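Local coordinates for protein pullulanase (Bacillus acidopullulyticus, PDB 2WAN) that hydrolyses alpha-1,6-glucosidic linkages in pullulan and, as pullulanases do, at the branch points of amylopectin and related glucans, as a multidomain glycoside hydrolase built round an alpha-amylase-type barrel, at residues Ile869-Leu883 against Val905-Leu919. Residues are numbered along the deposited sequence; the frame is centred on the assembly and turned at random.
Sequences IVMYNPNKTSQTLNL and VMGNVQVPAISTLIL
Two antiparallel ladders, 869-873 with 915-919 and 879-882 with 908-911, lie one over the other in the C-terminal all-beta domain, both segments turning from one ladder into the other at the same end. In the first, M871 N and L917 O meet at 2.9 Å; in the second, L881 N reaches V909 O at 2.8 Å. At the turns, I914 and S915 both face N873 in a G1 beta bulge, and the N873 side chain ties the corner together. With CG anti to the backbone N (chi1 178°), its amide reaches out to the loops. ND2 gives a nearly straight bond (174°) to T877 O, which lies in the plane of the N873 amide, and a more bent one to P912 O at 3.1 Å, with a weak third to V911 O. OD1 takes the backbone N of N875 at 3.1 Å, an Asx turn, and also N875 ND2. S915 OG reaches P912 O at 2.7 Å, from the face opposite N873 ND2. An alanine here in place of N873 would probably leave T877 O without this donor and N875 N and ND2 without their shared acceptor, setting the 874-878 loop free to shift. Between the ladders the filling is apolar: the extended M871 chain crosses V911 with SD 3.7 Å from CG2, and L883 CD2 presses on L919 CD1 at 3.3 Å, tighter than usual carbon contact. On the other face of the 869-873 ladder, T916 OG1 sits in plane at the Y872 ring edge; helix 753-769 packs here, and Y872 OH and T769 OG1 share a hydrogen bond. The chemistry is thus an apolar interlayer between two ladders, closed at one end by a buried amide using both its oxygen and its nitrogen, which fixes the rotation of N873 and joins both turns.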
loop_
_atom_site.group_PDB
_atom_site.type_symbol
_atom_site.label_atom_id
_atom_site.label_comp_id
_atom_site.label_asym_id
_atom_site.label_seq_id
_atom_site.Cartn_x
_atom_site.Cartn_y
_atom_site.Cartn_z
ATOM N N ILE A 869 -6.897 33.697 11.193
ATOM C CA ILE A 869 -6.744 33.913 9.750
ATOM C C ILE A 869 -5.360 33.465 9.298
ATOM O O ILE A 869 -4.375 33.760 9.955
ATOM C CB ILE A 869 -6.981 35.386 9.328
ATOM C CG1 ILE A 869 -8.467 35.705 9.392
ATOM C CG2 ILE A 869 -6.416 35.638 7.887
ATOM C CD1 ILE A 869 -8.774 37.207 9.216
ATOM N N VAL A 870 -5.309 32.713 8.196
ATOM C CA VAL A 870 -4.037 32.324 7.583
ATOM C C VAL A 870 -4.066 32.816 6.129
ATOM O O VAL A 870 -5.073 32.646 5.443
ATOM C CB VAL A 870 -3.859 30.773 7.562
ATOM C CG1 VAL A 870 -2.599 30.345 6.782
ATOM C CG2 VAL A 870 -3.818 30.207 8.989
ATOM N N MET A 871 -2.964 33.403 5.660
ATOM C CA MET A 871 -2.827 33.750 4.231
ATOM C C MET A 871 -1.452 33.360 3.699
ATOM O O MET A 871 -0.427 33.730 4.297
ATOM C CB MET A 871 -3.060 35.252 3.998
ATOM C CG MET A 871 -2.852 35.656 2.533
ATOM S SD MET A 871 -3.434 37.335 2.290
ATOM C CE MET A 871 -2.524 37.770 0.798
ATOM N N TYR A 872 -1.444 32.617 2.591
ATOM C CA TYR A 872 -0.210 32.247 1.898
ATOM C C TYR A 872 0.013 33.242 0.774
ATOM O O TYR A 872 -0.870 33.418 -0.073
ATOM C CB TYR A 872 -0.305 30.842 1.293
ATOM C CG TYR A 872 -0.838 29.767 2.217
ATOM C CD1 TYR A 872 -0.247 29.512 3.449
ATOM C CD2 TYR A 872 -1.910 28.979 1.823
ATOM C CE1 TYR A 872 -0.753 28.493 4.297
ATOM C CE2 TYR A 872 -2.423 27.981 2.654
ATOM C CZ TYR A 872 -1.840 27.751 3.881
ATOM O OH TYR A 872 -2.353 26.756 4.679
ATOM N N ASN A 873 1.171 33.892 0.781
ATOM C CA ASN A 873 1.577 34.797 -0.310
ATOM C C ASN A 873 2.859 34.322 -0.999
ATOM O O ASN A 873 3.952 34.667 -0.543
ATOM C CB ASN A 873 1.788 36.227 0.185
ATOM C CG ASN A 873 2.249 37.143 -0.941
ATOM O OD1 ASN A 873 1.963 36.863 -2.098
ATOM N ND2 ASN A 873 2.981 38.189 -0.616
ATOM N N PRO A 874 2.730 33.560 -2.104
ATOM C CA PRO A 874 3.906 33.051 -2.821
ATOM C C PRO A 874 4.565 34.070 -3.743
ATOM O O PRO A 874 5.635 33.801 -4.291
ATOM C CB PRO A 874 3.327 31.920 -3.666
ATOM C CG PRO A 874 1.912 32.323 -3.905
ATOM C CD PRO A 874 1.477 32.991 -2.636
ATOM N N ASN A 875 3.928 35.219 -3.905
ATOM C CA ASN A 875 4.384 36.220 -4.865
ATOM C C ASN A 875 5.600 36.998 -4.397
ATOM O O ASN A 875 5.875 37.096 -3.201
ATOM C CB ASN A 875 3.227 37.151 -5.197
ATOM C CG ASN A 875 2.034 36.398 -5.698
ATOM O OD1 ASN A 875 2.069 35.821 -6.789
ATOM N ND2 ASN A 875 0.976 36.348 -4.884
ATOM N N LYS A 876 6.333 37.566 -5.355
ATOM C CA LYS A 876 7.550 38.288 -5.038
ATOM C C LYS A 876 7.344 39.724 -4.544
ATOM O O LYS A 876 8.315 40.408 -4.204
ATOM C CB LYS A 876 8.504 38.227 -6.237
ATOM C CG LYS A 876 9.297 36.925 -6.242
ATOM C CD LYS A 876 10.207 36.833 -7.429
ATOM C CE LYS A 876 10.981 35.528 -7.412
ATOM N NZ LYS A 876 11.752 35.368 -8.682
ATOM N N THR A 877 6.093 40.177 -4.481
ATOM C CA THR A 877 5.787 41.456 -3.856
ATOM C C THR A 877 4.823 41.240 -2.710
ATOM O O THR A 877 4.110 40.227 -2.683
ATOM C CB THR A 877 5.190 42.472 -4.852
ATOM O OG1 THR A 877 3.990 41.939 -5.414
ATOM C CG2 THR A 877 6.176 42.754 -5.990
ATOM N N SER A 878 4.798 42.195 -1.786
ATOM C CA SER A 878 3.851 42.158 -0.675
ATOM C C SER A 878 2.442 42.282 -1.222
ATOM O O SER A 878 2.225 42.860 -2.295
ATOM C CB SER A 878 4.136 43.268 0.342
ATOM O OG SER A 878 3.903 44.546 -0.242
ATOM N N GLN A 879 1.481 41.730 -0.479
ATOM C CA GLN A 879 0.094 41.716 -0.890
ATOM C C GLN A 879 -0.763 42.098 0.304
ATOM O O GLN A 879 -0.398 41.833 1.444
ATOM C CB GLN A 879 -0.303 40.333 -1.386
ATOM C CG GLN A 879 0.529 39.821 -2.562
ATOM C CD GLN A 879 0.225 40.557 -3.848
ATOM O OE1 GLN A 879 -0.933 40.801 -4.178
ATOM N NE2 GLN A 879 1.265 40.886 -4.602
ATOM N N THR A 880 -1.903 42.721 0.047
ATOM C CA THR A 880 -2.748 43.180 1.137
ATOM C C THR A 880 -4.014 42.346 1.261
ATOM O O THR A 880 -4.526 41.826 0.279
ATOM C CB THR A 880 -3.114 44.670 0.981
ATOM O OG1 THR A 880 -3.873 44.842 -0.222
ATOM C CG2 THR A 880 -1.851 45.514 0.899
ATOM N N LEU A 881 -4.488 42.214 2.498
ATOM C CA LEU A 881 -5.693 41.465 2.791
ATOM C C LEU A 881 -6.698 42.340 3.536
ATOM O O LEU A 881 -6.362 42.932 4.550
ATOM C CB LEU A 881 -5.340 40.248 3.669
ATOM C CG LEU A 881 -6.544 39.424 4.122
ATOM C CD1 LEU A 881 -7.170 38.693 2.944
ATOM C CD2 LEU A 881 -6.105 38.413 5.164
ATOM N N ASN A 882 -7.931 42.384 3.036
ATOM C CA ASN A 882 -9.023 43.046 3.741
ATOM C C ASN A 882 -9.499 42.167 4.870
ATOM O O ASN A 882 -9.698 40.972 4.669
ATOM C CB ASN A 882 -10.150 43.345 2.767
ATOM C CG ASN A 882 -9.771 44.467 1.810
ATOM O OD1 ASN A 882 -9.280 45.498 2.247
ATOM N ND2 ASN A 882 -9.950 44.248 0.515
ATOM N N LEU A 883 -9.665 42.752 6.052
ATOM C CA LEU A 883 -9.990 41.947 7.230
ATOM C C LEU A 883 -11.463 42.055 7.630
ATOM O O LEU A 883 -12.096 43.099 7.402
ATOM C CB LEU A 883 -9.091 42.328 8.405
ATOM C CG LEU A 883 -7.585 42.144 8.223
ATOM C CD1 LEU A 883 -6.840 42.822 9.373
ATOM C CD2 LEU A 883 -7.260 40.647 8.156
ATOM N N VAL A 905 -3.797 45.107 14.298
ATOM C CA VAL A 905 -4.280 45.835 13.118
ATOM C C VAL A 905 -5.795 45.704 12.996
ATOM O O VAL A 905 -6.393 44.757 13.540
ATOM C CB VAL A 905 -3.632 45.328 11.799
ATOM C CG1 VAL A 905 -2.133 45.692 11.728
ATOM C CG2 VAL A 905 -3.862 43.818 11.634
ATOM N N MET A 906 -6.412 46.664 12.300
ATOM C CA MET A 906 -7.804 46.566 11.869
ATOM C C MET A 906 -7.928 46.901 10.393
ATOM O O MET A 906 -7.152 47.702 9.870
ATOM C CB MET A 906 -8.702 47.525 12.660
ATOM C CG MET A 906 -8.627 47.330 14.139
ATOM S SD MET A 906 -9.574 48.598 15.012
ATOM C CE MET A 906 -11.196 48.280 14.393
ATOM N N GLY A 907 -8.917 46.302 9.739
ATOM C CA GLY A 907 -9.323 46.686 8.377
ATOM C C GLY A 907 -8.574 46.048 7.234
ATOM O O GLY A 907 -9.182 45.459 6.343
ATOM N N ASN A 908 -7.251 46.188 7.253
ATOM C CA ASN A 908 -6.406 45.730 6.173
ATOM C C ASN A 908 -5.045 45.395 6.764
ATOM O O ASN A 908 -4.642 45.962 7.788
ATOM C CB ASN A 908 -6.293 46.843 5.109
ATOM C CG ASN A 908 -5.730 46.362 3.789
ATOM O OD1 ASN A 908 -6.440 45.785 2.957
ATOM N ND2 ASN A 908 -4.457 46.662 3.556
ATOM N N VAL A 909 -4.341 44.461 6.132
ATOM C CA VAL A 909 -2.996 44.087 6.588
ATOM C C VAL A 909 -2.118 43.687 5.402
ATOM O O VAL A 909 -2.604 43.108 4.418
ATOM C CB VAL A 909 -3.047 42.946 7.663
ATOM C CG1 VAL A 909 -3.545 41.645 7.063
ATOM C CG2 VAL A 909 -1.682 42.763 8.362
ATOM N N GLN A 910 -0.831 44.008 5.499
ATOM C CA GLN A 910 0.122 43.690 4.441
ATOM C C GLN A 910 0.862 42.386 4.758
ATOM O O GLN A 910 1.311 42.173 5.887
ATOM C CB GLN A 910 1.098 44.857 4.273
ATOM C CG GLN A 910 1.995 44.747 3.052
ATOM C CD GLN A 910 2.832 45.995 2.849
ATOM O OE1 GLN A 910 2.308 47.108 2.807
ATOM N NE2 GLN A 910 4.139 45.816 2.732
ATOM N N VAL A 911 0.940 41.499 3.772
ATOM C CA VAL A 911 1.622 40.231 3.920
ATOM C C VAL A 911 2.906 40.278 3.113
ATOM O O VAL A 911 2.837 40.395 1.880
ATOM C CB VAL A 911 0.769 39.055 3.375
ATOM C CG1 VAL A 911 1.514 37.740 3.572
ATOM C CG2 VAL A 911 -0.634 39.024 4.055
ATOM N N PRO A 912 4.078 40.161 3.779
ATOM C CA PRO A 912 5.339 40.214 3.009
ATOM C C PRO A 912 5.460 39.171 1.895
ATOM O O PRO A 912 4.792 38.121 1.916
ATOM C CB PRO A 912 6.426 39.965 4.068
ATOM C CG PRO A 912 5.814 40.306 5.364
ATOM C CD PRO A 912 4.322 40.057 5.230
ATOM N N ALA A 913 6.310 39.481 0.918
ATOM C CA ALA A 913 6.610 38.586 -0.198
ATOM C C ALA A 913 7.023 37.196 0.289
ATOM O O ALA A 913 7.698 37.071 1.322
ATOM C CB ALA A 913 7.727 39.180 -1.040
ATOM N N ILE A 914 6.599 36.172 -0.454
ATOM C CA ILE A 914 6.913 34.747 -0.188
ATOM C C ILE A 914 6.837 34.409 1.310
ATOM O O ILE A 914 7.838 34.061 1.942
ATOM C CB ILE A 914 8.294 34.308 -0.757
ATOM C CG1 ILE A 914 8.590 35.046 -2.071
ATOM C CG2 ILE A 914 8.335 32.785 -0.970
ATOM C CD1 ILE A 914 9.875 34.577 -2.743
ATOM N N SER A 915 5.640 34.548 1.874
ATOM C CA SER A 915 5.474 34.281 3.299
ATOM C C SER A 915 4.053 33.885 3.647
ATOM O O SER A 915 3.139 33.912 2.803
ATOM C CB SER A 915 5.863 35.527 4.111
ATOM O OG SER A 915 4.835 36.502 4.035
ATOM N N THR A 916 3.885 33.506 4.911
ATOM C CA THR A 916 2.574 33.160 5.455
ATOM C C THR A 916 2.233 34.129 6.573
ATOM O O THR A 916 3.057 34.391 7.462
ATOM C CB THR A 916 2.565 31.692 5.986
ATOM O OG1 THR A 916 2.851 30.805 4.904
ATOM C CG2 THR A 916 1.173 31.336 6.588
ATOM N N LEU A 917 1.031 34.696 6.498
ATOM C CA LEU A 917 0.509 35.597 7.536
ATOM C C LEU A 917 -0.411 34.780 8.427
ATOM O O LEU A 917 -1.208 33.994 7.919
ATOM C CB LEU A 917 -0.317 36.730 6.891
ATOM C CG LEU A 917 -1.081 37.659 7.852
ATOM C CD1 LEU A 917 -0.140 38.718 8.430
ATOM C CD2 LEU A 917 -2.290 38.297 7.155
ATOM N N ILE A 918 -0.296 34.951 9.745
ATOM C CA ILE A 918 -1.268 34.393 10.678
ATOM C C ILE A 918 -1.739 35.471 11.641
ATOM O O ILE A 918 -0.932 36.190 12.233
ATOM C CB ILE A 918 -0.701 33.199 11.476
ATOM C CG1 ILE A 918 -0.073 32.194 10.503
ATOM C CG2 ILE A 918 -1.866 32.518 12.300
ATOM C CD1 ILE A 918 0.625 31.033 11.146
ATOM N N LEU A 919 -3.055 35.601 11.752
ATOM C CA LEU A 919 -3.680 36.538 12.683
ATOM C C LEU A 919 -4.662 35.805 13.549
ATOM O O LEU A 919 -5.149 34.749 13.166
ATOM C CB LEU A 919 -4.519 37.559 11.926
ATOM C CG LEU A 919 -3.902 38.271 10.737
ATOM C CD1 LEU A 919 -5.032 38.922 9.956
ATOM C CD2 LEU A 919 -2.903 39.297 11.203
#